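Transcriptional regulator (Bacillus halodurans, PDB 1Z4E) is named a transcriptional regulator but has a GNAT acetyltransferase fold and probably transfers acyl groups. Local coordinates at residues E65-F74 / R85-H94; D52-A60 / L106-R117. All blocks are in the same frame, centred on the assembly; numbering follows the deposited sequence.

Contact 1: E65-F74 / R85-H94; sequences EIVGMLQVTF and RATIEGVRTH
Thr73 and Thr87 pair across two antiparallel strands, each backbone N donating to the other's O; their side chains run alongside one another, with Thr73 OG1 3.5 Å from Thr87 CB. Thr73 carries OG1 in the cramped position between its backbone N and carbonyl carbon (chi1 70°), which turns the oxygen toward that partner. Two more reciprocal pairs follow, Gln71 with Glu89 and Met69 with Arg92. Between them the register slips by one residue: a beta bulge, where Gly90 takes up the extra length with both backbone angles positive. Past the bulge Met69 N reaches Arg92 O at 2.9 Å, and Met69 CG rests 3.9 Å from Arg92 CB. At the far end His94 N bonds to Val67 O at 2.9 Å. Here the imidazole sets its edge against Ile66 O, and one water joins Glu65 OE2 to His94 NE2, while Glu65 OE1 is hydrogen-bonded to Asn62 ND2 and His94 ND1 to Ala96 N.

On the face toward helix 102-116 apolar side chains pair: Leu70 CB meets Val91 CG2 at 3.8 Å, Val72 CG2 lies 4.2 Å from Ile88 CG1, and Phe74 CD1 sits 3.7 Å from Ala86 CB. Leu106 and Ala114 of that helix pack on Leu70 and Ala86. The other face carries Met69, Gln71, Thr73 and Glu89 and meets the second subunit, where Glu89 OE2 forms a salt bridge with Arg85 of that subunit and Gln71 NE2 bonds to Pro76 O there as well as to Asn55 of its own chain. A bulge in the fourth strand, here 84-93, is a familiar feature of the GNAT fold, and the chemistry divides broadly: an apolar face for the helix, a largely polar one, Met69 excepted, for the dimer.

Contact 2: D52-A60 / L106-R117; sequences DKNNELIVA and LVCWAIERAKER
Ile58 is the bump at the middle of this strand-on-helix contact, projecting into the hollow between Leu106 and Trp109, one turn apart on the helix. Its CG2 branch touches Leu106 CD1 at 3.7 Å, and its CD1 reaches Trp109 CZ3 at the same 3.7 Å, the isoleucine and indole side chains crossing at about a right angle. Leu106 CG stands anti to the backbone N (chi1 -167°), and from there CD1 also rests against Ala60 CB at 4.1 Å. Ile7 of strand 6-9 packs on both Ile58 and Trp109. The short strand segment and the helix run at 140° to each other, their axes 9.5 Å apart at closest approach.

Toward the helix's C-terminal end the filling turns polar. Glu56 extends its carboxylate between two arginines. Arg113 takes it side-on, NE to OE1 at 3.0 Å on the syn lone pair and NH2 to OE2 at 2.8 Å from above the carboxylate plane. Arg117 comes from the opposite direction; its NH2 also bridges to Glu56 OE2, but so short and bent that the exact geometry is doubtful, and NH1 makes a weak bond to Lys53 O. Glu9 gives Arg113 NH2 a second acid partner. An alanine in place of Arg113 would lose the two-nitrogen grip, and would probably leave Glu56 OE1 without its mate in this contact and Glu9 without this salt bridge. Two carboxylates and two arginines thus offset one another's charge, so that a buried glutamate is likely to stay ionised at the edge of an apolar core.

From the N terminus, the chain first runs through 52-60 and turns straight back into 65-74, the next strand of the sheet. Contact 1 closes the short loop through helix 79-82, bringing 85-94 against 65-74. Only after that does the chain enter helix 102-116; segment 106-117, most of that helix and the residue after it, returns to 52-60 and closes the longer loop of contact 2, so that contact 1 lies wholly within it; the two do not cross. Their centres are about 8 Å apart, and strands 55-62 and 65-76 join them edge to edge, Ala60 probably bonding to both Val67 and Gly68 in a classic bulge. Together they tie three neighbouring strands to the helix on one face, and both reach the second subunit.

Contact 1: E65-F74 / R85-H94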
loop_
_atom_site.group_PDB
_atom_site.type_symbol
_atom_site.label_atom_id
_atom_site.label_comp_id
_atom_site.label_asym_id
_atom_site.label_seq_id
_atom_site.Cartn_x
_atom_site.Cartn_y
_atom_site.Cartn_z
ATOM N N GLU A 65 18.925 13.860 17.410
ATOM C CA GLU A 65 18.138 12.771 17.967
ATOM C C GLU A 65 16.884 12.523 17.133
ATOM O O GLU A 65 16.045 13.416 16.966
ATOM C CB GLU A 65 17.755 13.111 19.419
ATOM C CG GLU A 65 16.874 12.084 20.114
ATOM C CD GLU A 65 16.549 12.483 21.547
ATOM O OE1 GLU A 65 16.008 13.592 21.762
ATOM O OE2 GLU A 65 16.836 11.685 22.460
ATOM N N ILE A 66 16.757 11.313 16.597
ATOM C CA ILE A 66 15.580 10.975 15.808
ATOM C C ILE A 66 14.482 10.605 16.799
ATOM O O ILE A 66 14.654 9.703 17.617
ATOM C CB ILE A 66 15.846 9.766 14.875
ATOM C CG1 ILE A 66 16.972 10.097 13.884
ATOM C CG2 ILE A 66 14.568 9.401 14.129
ATOM C CD1 ILE A 66 16.660 11.270 12.956
ATOM N N VAL A 67 13.351 11.296 16.735
ATOM C CA VAL A 67 12.272 11.005 17.665
ATOM C C VAL A 67 11.024 10.432 17.011
ATOM O O VAL A 67 10.032 10.164 17.690
ATOM C CB VAL A 67 11.904 12.262 18.478
ATOM C CG1 VAL A 67 13.124 12.722 19.250
ATOM C CG2 VAL A 67 11.412 13.375 17.559
ATOM N N GLY A 68 11.081 10.236 15.697
ATOM C CA GLY A 68 9.940 9.687 14.990
ATOM C C GLY A 68 10.297 9.352 13.558
ATOM O O GLY A 68 11.226 9.925 12.994
ATOM N N MET A 69 9.560 8.422 12.963
ATOM C CA MET A 69 9.825 8.019 11.588
ATOM C C MET A 69 8.589 7.405 10.943
ATOM O O MET A 69 7.653 6.991 11.627
ATOM C CB MET A 69 10.963 6.975 11.556
ATOM C CG MET A 69 10.590 5.629 12.207
ATOM S SD MET A 69 11.940 4.378 12.363
ATOM C CE MET A 69 11.988 3.760 10.699
ATOM N N LEU A 70 8.601 7.354 9.617
ATOM C CA LEU A 70 7.539 6.715 8.854
ATOM C C LEU A 70 8.032 6.591 7.426
ATOM O O LEU A 70 8.999 7.253 7.028
ATOM C CB LEU A 70 6.233 7.529 8.888
ATOM C CG LEU A 70 6.153 8.912 8.222
ATOM C CD1 LEU A 70 6.225 8.783 6.701
ATOM C CD2 LEU A 70 4.849 9.577 8.610
ATOM N N GLN A 71 7.390 5.720 6.662
ATOM C CA GLN A 71 7.732 5.576 5.259
ATOM C C GLN A 71 6.465 5.957 4.520
ATOM O O GLN A 71 5.360 5.685 4.995
ATOM C CB GLN A 71 8.123 4.138 4.910
ATOM C CG GLN A 71 8.700 4.019 3.492
ATOM C CD GLN A 71 9.186 2.617 3.152
ATOM O OE1 GLN A 71 9.586 1.857 4.032
ATOM N NE2 GLN A 71 9.178 2.280 1.867
ATOM N N VAL A 72 6.612 6.616 3.380
ATOM C CA VAL A 72 5.452 6.999 2.597
ATOM C C VAL A 72 5.756 6.693 1.134
ATOM O O VAL A 72 6.868 6.951 0.650
ATOM C CB VAL A 72 5.103 8.493 2.804
ATOM C CG1 VAL A 72 6.242 9.376 2.310
ATOM C CG2 VAL A 72 3.794 8.830 2.086
ATOM N N THR A 73 4.780 6.104 0.451
ATOM C CA THR A 73 4.921 5.727 -0.952
ATOM C C THR A 73 3.787 6.344 -1.770
ATOM O O THR A 73 2.612 6.229 -1.404
ATOM C CB THR A 73 4.869 4.196 -1.115
ATOM O OG1 THR A 73 3.536 3.737 -0.860
ATOM C CG2 THR A 73 5.794 3.524 -0.125
ATOM N N PHE A 74 4.148 6.999 -2.871
ATOM C CA PHE A 74 3.187 7.654 -3.756
ATOM C C PHE A 74 3.065 6.767 -4.981
ATOM O O PHE A 74 4.053 6.526 -5.673
ATOM C CB PHE A 74 3.710 9.038 -4.140
ATOM C CG PHE A 74 4.121 9.866 -2.963
ATOM C CD1 PHE A 74 3.170 10.404 -2.106
ATOM C CD2 PHE A 74 5.471 10.079 -2.687
ATOM C CE1 PHE A 74 3.554 11.145 -0.983
ATOM C CE2 PHE A 74 5.867 10.814 -1.573
ATOM C CZ PHE A 74 4.909 11.348 -0.718
ATOM N N ARG A 85 -2.266 7.653 -4.988
ATOM C CA ARG A 85 -2.538 7.530 -3.560
ATOM C C ARG A 85 -1.210 7.526 -2.830
ATOM O O ARG A 85 -0.189 7.112 -3.387
ATOM C CB ARG A 85 -3.238 6.212 -3.224
ATOM C CG ARG A 85 -4.521 5.938 -3.976
ATOM C CD ARG A 85 -5.172 4.684 -3.415
ATOM N NE ARG A 85 -6.274 4.215 -4.245
ATOM C CZ ARG A 85 -7.107 3.238 -3.896
ATOM N NH1 ARG A 85 -6.961 2.631 -2.722
ATOM N NH2 ARG A 85 -8.073 2.855 -4.726
ATOM N N ALA A 86 -1.224 7.994 -1.589
ATOM C CA ALA A 86 -0.034 7.975 -0.756
ATOM C C ALA A 86 -0.324 6.945 0.334
ATOM O O ALA A 86 -1.365 7.017 0.993
ATOM C CB ALA A 86 0.209 9.344 -0.122
ATOM N N THR A 87 0.578 5.981 0.503
ATOM C CA THR A 87 0.420 4.968 1.541
ATOM C C THR A 87 1.510 5.185 2.586
ATOM O O THR A 87 2.707 5.208 2.264
ATOM C CB THR A 87 0.560 3.530 0.979
ATOM O OG1 THR A 87 -0.429 3.312 -0.029
ATOM C CG2 THR A 87 0.377 2.499 2.084
ATOM N N ILE A 88 1.084 5.366 3.831
ATOM C CA ILE A 88 1.996 5.560 4.950
ATOM C C ILE A 88 2.184 4.211 5.618
ATOM O O ILE A 88 1.214 3.470 5.805
ATOM C CB ILE A 88 1.416 6.547 5.973
ATOM C CG1 ILE A 88 1.351 7.943 5.355
ATOM C CG2 ILE A 88 2.267 6.548 7.240
ATOM C CD1 ILE A 88 0.737 8.983 6.266
ATOM N N GLU A 89 3.423 3.900 5.989
ATOM C CA GLU A 89 3.729 2.618 6.617
ATOM C C GLU A 89 4.705 2.748 7.781
ATOM O O GLU A 89 5.671 3.506 7.712
ATOM C CB GLU A 89 4.316 1.663 5.572
ATOM C CG GLU A 89 4.798 0.319 6.111
ATOM C CD GLU A 89 3.681 -0.503 6.739
ATOM O OE1 GLU A 89 2.580 -0.555 6.159
ATOM O OE2 GLU A 89 3.915 -1.109 7.807
ATOM N N GLY A 90 4.428 2.008 8.852
ATOM C CA GLY A 90 5.295 1.998 10.017
ATOM C C GLY A 90 5.609 3.326 10.675
ATOM O O GLY A 90 6.769 3.723 10.763
ATOM N N VAL A 91 4.575 4.018 11.135
ATOM C CA VAL A 91 4.767 5.283 11.817
ATOM C C VAL A 91 5.213 4.913 13.228
ATOM O O VAL A 91 4.494 4.223 13.949
ATOM C CB VAL A 91 3.457 6.088 11.892
ATOM C CG1 VAL A 91 3.679 7.375 12.680
ATOM C CG2 VAL A 91 2.975 6.417 10.486
ATOM N N ARG A 92 6.405 5.350 13.611
ATOM C CA ARG A 92 6.924 5.051 14.940
ATOM C C ARG A 92 7.356 6.332 15.646
ATOM O O ARG A 92 7.883 7.250 15.016
ATOM C CB ARG A 92 8.127 4.106 14.833
ATOM C CG ARG A 92 7.856 2.782 14.112
ATOM C CD ARG A 92 7.142 1.767 15.008
ATOM N NE ARG A 92 6.983 0.477 14.335
ATOM C CZ ARG A 92 5.905 0.109 13.645
ATOM N NH1 ARG A 92 4.865 0.932 13.529
ATOM N NH2 ARG A 92 5.865 -1.088 13.070
ATOM N N THR A 93 7.120 6.392 16.951
ATOM C CA THR A 93 7.528 7.535 17.761
ATOM C C THR A 93 8.476 6.986 18.829
ATOM O O THR A 93 8.295 5.862 19.302
ATOM C CB THR A 93 6.320 8.216 18.446
ATOM O OG1 THR A 93 5.459 8.780 17.450
ATOM C CG2 THR A 93 6.792 9.332 19.369
ATOM N N HIS A 94 9.494 7.768 19.182
ATOM C CA HIS A 94 10.480 7.379 20.192
ATOM C C HIS A 94 9.752 6.951 21.474
ATOM O O HIS A 94 8.835 7.638 21.928
ATOM C CB HIS A 94 11.398 8.573 20.479
ATOM C CG HIS A 94 12.637 8.224 21.243
ATOM N ND1 HIS A 94 12.606 7.688 22.513
ATOM C CD2 HIS A 94 13.945 8.350 20.918
ATOM C CE1 HIS A 94 13.843 7.500 22.938
ATOM N NE2 HIS A 94 14.674 7.894 21.989
HETATM O O HOH W 1 17.375 9.033 21.998
#

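Contact 2: D52-A60 / L106-R117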
loop_
_atom_site.group_PDB
_atom_site.type_symbol
_atom_site.label_atom_id
_atom_site.label_comp_id
_atom_site.label_asym_id
_atom_site.label_seq_id
_atom_site.Cartn_x
_atom_site.Cartn_y
_atom_site.Cartn_z
ATOM N N ASP A 52 14.368 5.556 -5.378
ATOM C CA ASP A 52 13.006 5.746 -5.888
ATOM C C ASP A 52 12.449 7.034 -5.289
ATOM O O ASP A 52 12.185 7.095 -4.085
ATOM C CB ASP A 52 12.124 4.561 -5.480
ATOM C CG ASP A 52 10.719 4.638 -6.065
ATOM O OD1 ASP A 52 10.352 5.689 -6.641
ATOM O OD2 ASP A 52 9.977 3.640 -5.935
ATOM N N LYS A 53 12.280 8.063 -6.119
ATOM C CA LYS A 53 11.763 9.350 -5.642
ATOM C C LYS A 53 10.333 9.312 -5.082
ATOM O O LYS A 53 9.932 10.214 -4.345
ATOM C CB LYS A 53 11.838 10.404 -6.755
ATOM C CG LYS A 53 13.254 10.844 -7.103
ATOM C CD LYS A 53 13.267 11.933 -8.178
ATOM C CE LYS A 53 12.749 13.276 -7.658
ATOM N NZ LYS A 53 13.639 13.877 -6.612
ATOM N N ASN A 54 9.576 8.275 -5.426
ATOM C CA ASN A 54 8.194 8.138 -4.958
ATOM C C ASN A 54 8.065 7.214 -3.752
ATOM O O ASN A 54 6.958 6.803 -3.385
ATOM C CB ASN A 54 7.305 7.623 -6.093
ATOM C CG ASN A 54 7.093 8.656 -7.182
ATOM O OD1 ASN A 54 6.986 8.316 -8.358
ATOM N ND2 ASN A 54 7.018 9.922 -6.794
ATOM N N ASN A 55 9.202 6.881 -3.146
ATOM C CA ASN A 55 9.232 6.028 -1.961
ATOM C C ASN A 55 10.166 6.763 -1.006
ATOM O O ASN A 55 11.344 6.935 -1.306
ATOM C CB ASN A 55 9.793 4.649 -2.323
ATOM C CG ASN A 55 9.426 3.590 -1.315
ATOM O OD1 ASN A 55 8.573 3.809 -0.450
ATOM N ND2 ASN A 55 10.054 2.423 -1.425
ATOM N N GLU A 56 9.651 7.207 0.138
ATOM C CA GLU A 56 10.480 7.973 1.057
ATOM C C GLU A 56 10.427 7.582 2.523
ATOM O O GLU A 56 9.407 7.109 3.033
ATOM C CB GLU A 56 10.108 9.455 0.964
ATOM C CG GLU A 56 9.945 9.975 -0.456
ATOM C CD GLU A 56 9.483 11.411 -0.497
ATOM O OE1 GLU A 56 8.673 11.800 0.371
ATOM O OE2 GLU A 56 9.920 12.150 -1.406
ATOM N N LEU A 57 11.553 7.798 3.196
ATOM C CA LEU A 57 11.660 7.556 4.624
ATOM C C LEU A 57 11.733 8.959 5.205
ATOM O O LEU A 57 12.586 9.767 4.813
ATOM C CB LEU A 57 12.923 6.756 4.950
ATOM C CG LEU A 57 12.784 5.259 4.675
ATOM C CD1 LEU A 57 14.153 4.584 4.676
ATOM C CD2 LEU A 57 11.863 4.649 5.734
ATOM N N ILE A 58 10.819 9.248 6.121
ATOM C CA ILE A 58 10.731 10.560 6.750
ATOM C C ILE A 58 11.004 10.452 8.246
ATOM O O ILE A 58 10.483 9.552 8.905
ATOM C CB ILE A 58 9.310 11.139 6.577
ATOM C CG1 ILE A 58 8.896 11.077 5.100
ATOM C CG2 ILE A 58 9.248 12.545 7.134
ATOM C CD1 ILE A 58 9.829 11.828 4.152
ATOM N N VAL A 59 11.813 11.368 8.776
ATOM C CA VAL A 59 12.115 11.364 10.205
ATOM C C VAL A 59 11.796 12.700 10.874
ATOM O O VAL A 59 11.868 13.765 10.241
ATOM C CB VAL A 59 13.615 11.033 10.490
ATOM C CG1 VAL A 59 13.924 9.583 10.104
ATOM C CG2 VAL A 59 14.530 12.006 9.739
ATOM N N ALA A 60 11.410 12.618 12.150
ATOM C CA ALA A 60 11.123 13.781 12.984
ATOM C C ALA A 60 12.381 13.870 13.843
ATOM O O ALA A 60 12.802 12.874 14.442
ATOM C CB ALA A 60 9.902 13.525 13.860
ATOM N N LEU A 106 4.342 14.393 12.374
ATOM C CA LEU A 106 4.953 13.596 11.319
ATOM C C LEU A 106 3.931 13.173 10.258
ATOM O O LEU A 106 4.187 13.287 9.057
ATOM C CB LEU A 106 5.636 12.368 11.941
ATOM C CG LEU A 106 6.596 11.538 11.095
ATOM C CD1 LEU A 106 7.707 12.424 10.519
ATOM C CD2 LEU A 106 7.186 10.435 11.975
ATOM N N VAL A 107 2.771 12.692 10.692
ATOM C CA VAL A 107 1.742 12.268 9.750
ATOM C C VAL A 107 1.146 13.466 8.999
ATOM O O VAL A 107 0.894 13.389 7.798
ATOM C CB VAL A 107 0.616 11.492 10.468
ATOM C CG1 VAL A 107 -0.508 11.166 9.496
ATOM C CG2 VAL A 107 1.182 10.224 11.070
ATOM N N CYS A 108 0.920 14.572 9.701
ATOM C CA CYS A 108 0.377 15.759 9.044
ATOM C C CYS A 108 1.351 16.247 7.968
ATOM O O CYS A 108 0.940 16.677 6.892
ATOM C CB CYS A 108 0.121 16.865 10.072
ATOM S SG CYS A 108 -1.334 16.546 11.114
ATOM N N TRP A 109 2.645 16.165 8.262
ATOM C CA TRP A 109 3.678 16.582 7.315
ATOM C C TRP A 109 3.605 15.688 6.077
ATOM O O TRP A 109 3.646 16.165 4.935
ATOM C CB TRP A 109 5.057 16.444 7.964
ATOM C CG TRP A 109 6.171 17.091 7.199
ATOM C CD1 TRP A 109 6.640 18.364 7.352
ATOM C CD2 TRP A 109 6.980 16.483 6.186
ATOM N NE1 TRP A 109 7.698 18.584 6.500
ATOM C CE2 TRP A 109 7.926 17.446 5.775
ATOM C CE3 TRP A 109 6.998 15.217 5.587
ATOM C CZ2 TRP A 109 8.885 17.181 4.790
ATOM C CZ3 TRP A 109 7.952 14.955 4.609
ATOM C CH2 TRP A 109 8.882 15.933 4.222
ATOM N N ALA A 110 3.494 14.385 6.310
ATOM C CA ALA A 110 3.408 13.410 5.226
ATOM C C ALA A 110 2.158 13.641 4.381
ATOM O O ALA A 110 2.194 13.493 3.160
ATOM C CB ALA A 110 3.401 11.992 5.796
ATOM N N ILE A 111 1.054 13.989 5.034
ATOM C CA ILE A 111 -0.199 14.250 4.328
ATOM C C ILE A 111 -0.069 15.465 3.409
ATOM O O ILE A 111 -0.577 15.458 2.287
ATOM C CB ILE A 111 -1.358 14.494 5.314
ATOM C CG1 ILE A 111 -1.684 13.198 6.056
ATOM C CG2 ILE A 111 -2.578 15.019 4.567
ATOM C CD1 ILE A 111 -2.755 13.356 7.112
ATOM N N GLU A 112 0.595 16.514 3.886
ATOM C CA GLU A 112 0.781 17.703 3.059
ATOM C C GLU A 112 1.682 17.361 1.884
ATOM O O GLU A 112 1.514 17.878 0.778
ATOM C CB GLU A 112 1.396 18.841 3.878
ATOM C CG GLU A 112 0.389 19.492 4.801
ATOM C CD GLU A 112 -0.876 19.883 4.056
ATOM O OE1 GLU A 112 -0.751 20.618 3.050
ATOM O OE2 GLU A 112 -1.982 19.453 4.471
ATOM N N ARG A 113 2.647 16.490 2.145
ATOM C CA ARG A 113 3.584 16.030 1.130
ATOM C C ARG A 113 2.775 15.331 0.033
ATOM O O ARG A 113 2.966 15.590 -1.156
ATOM C CB ARG A 113 4.570 15.047 1.768
ATOM C CG ARG A 113 5.676 14.535 0.861
ATOM C CD ARG A 113 6.915 15.393 0.972
ATOM N NE ARG A 113 8.105 14.722 0.449
ATOM C CZ ARG A 113 9.280 15.324 0.287
ATOM N NH1 ARG A 113 9.414 16.605 0.608
ATOM N NH2 ARG A 113 10.317 14.653 -0.196
ATOM N N ALA A 114 1.864 14.453 0.448
ATOM C CA ALA A 114 1.008 13.716 -0.483
ATOM C C ALA A 114 0.169 14.660 -1.341
ATOM O O ALA A 114 0.053 14.458 -2.550
ATOM C CB ALA A 114 0.098 12.761 0.280
ATOM N N LYS A 115 -0.430 15.675 -0.720
ATOM C CA LYS A 115 -1.237 16.638 -1.469
ATOM C C LYS A 115 -0.345 17.317 -2.508
ATOM O O LYS A 115 -0.746 17.502 -3.663
ATOM C CB LYS A 115 -1.835 17.697 -0.535
ATOM C CG LYS A 115 -2.892 17.173 0.423
ATOM C CD LYS A 115 -3.347 18.279 1.358
ATOM C CE LYS A 115 -4.413 17.806 2.335
ATOM N NZ LYS A 115 -4.765 18.901 3.287
ATOM N N GLU A 116 0.864 17.686 -2.089
ATOM C CA GLU A 116 1.830 18.326 -2.983
ATOM C C GLU A 116 2.112 17.453 -4.203
ATOM O O GLU A 116 2.264 17.963 -5.315
ATOM C CB GLU A 116 3.152 18.576 -2.252
ATOM C CG GLU A 116 3.198 19.831 -1.406
ATOM C CD GLU A 116 4.392 19.842 -0.463
ATOM O OE1 GLU A 116 5.411 19.188 -0.780
ATOM O OE2 GLU A 116 4.313 20.506 0.591
ATOM N N ARG A 117 2.196 16.142 -3.983
ATOM C CA ARG A 117 2.469 15.188 -5.058
ATOM C C ARG A 117 1.249 14.923 -5.935
ATOM O O ARG A 117 1.331 14.168 -6.902
ATOM C CB ARG A 117 2.944 13.848 -4.486
ATOM C CG ARG A 117 4.264 13.889 -3.757
ATOM C CD ARG A 117 5.409 14.289 -4.668
ATOM N NE ARG A 117 6.661 14.326 -3.922
ATOM C CZ ARG A 117 7.486 13.295 -3.769
ATOM N NH1 ARG A 117 7.215 12.120 -4.324
ATOM N NH2 ARG A 117 8.580 13.438 -3.038
#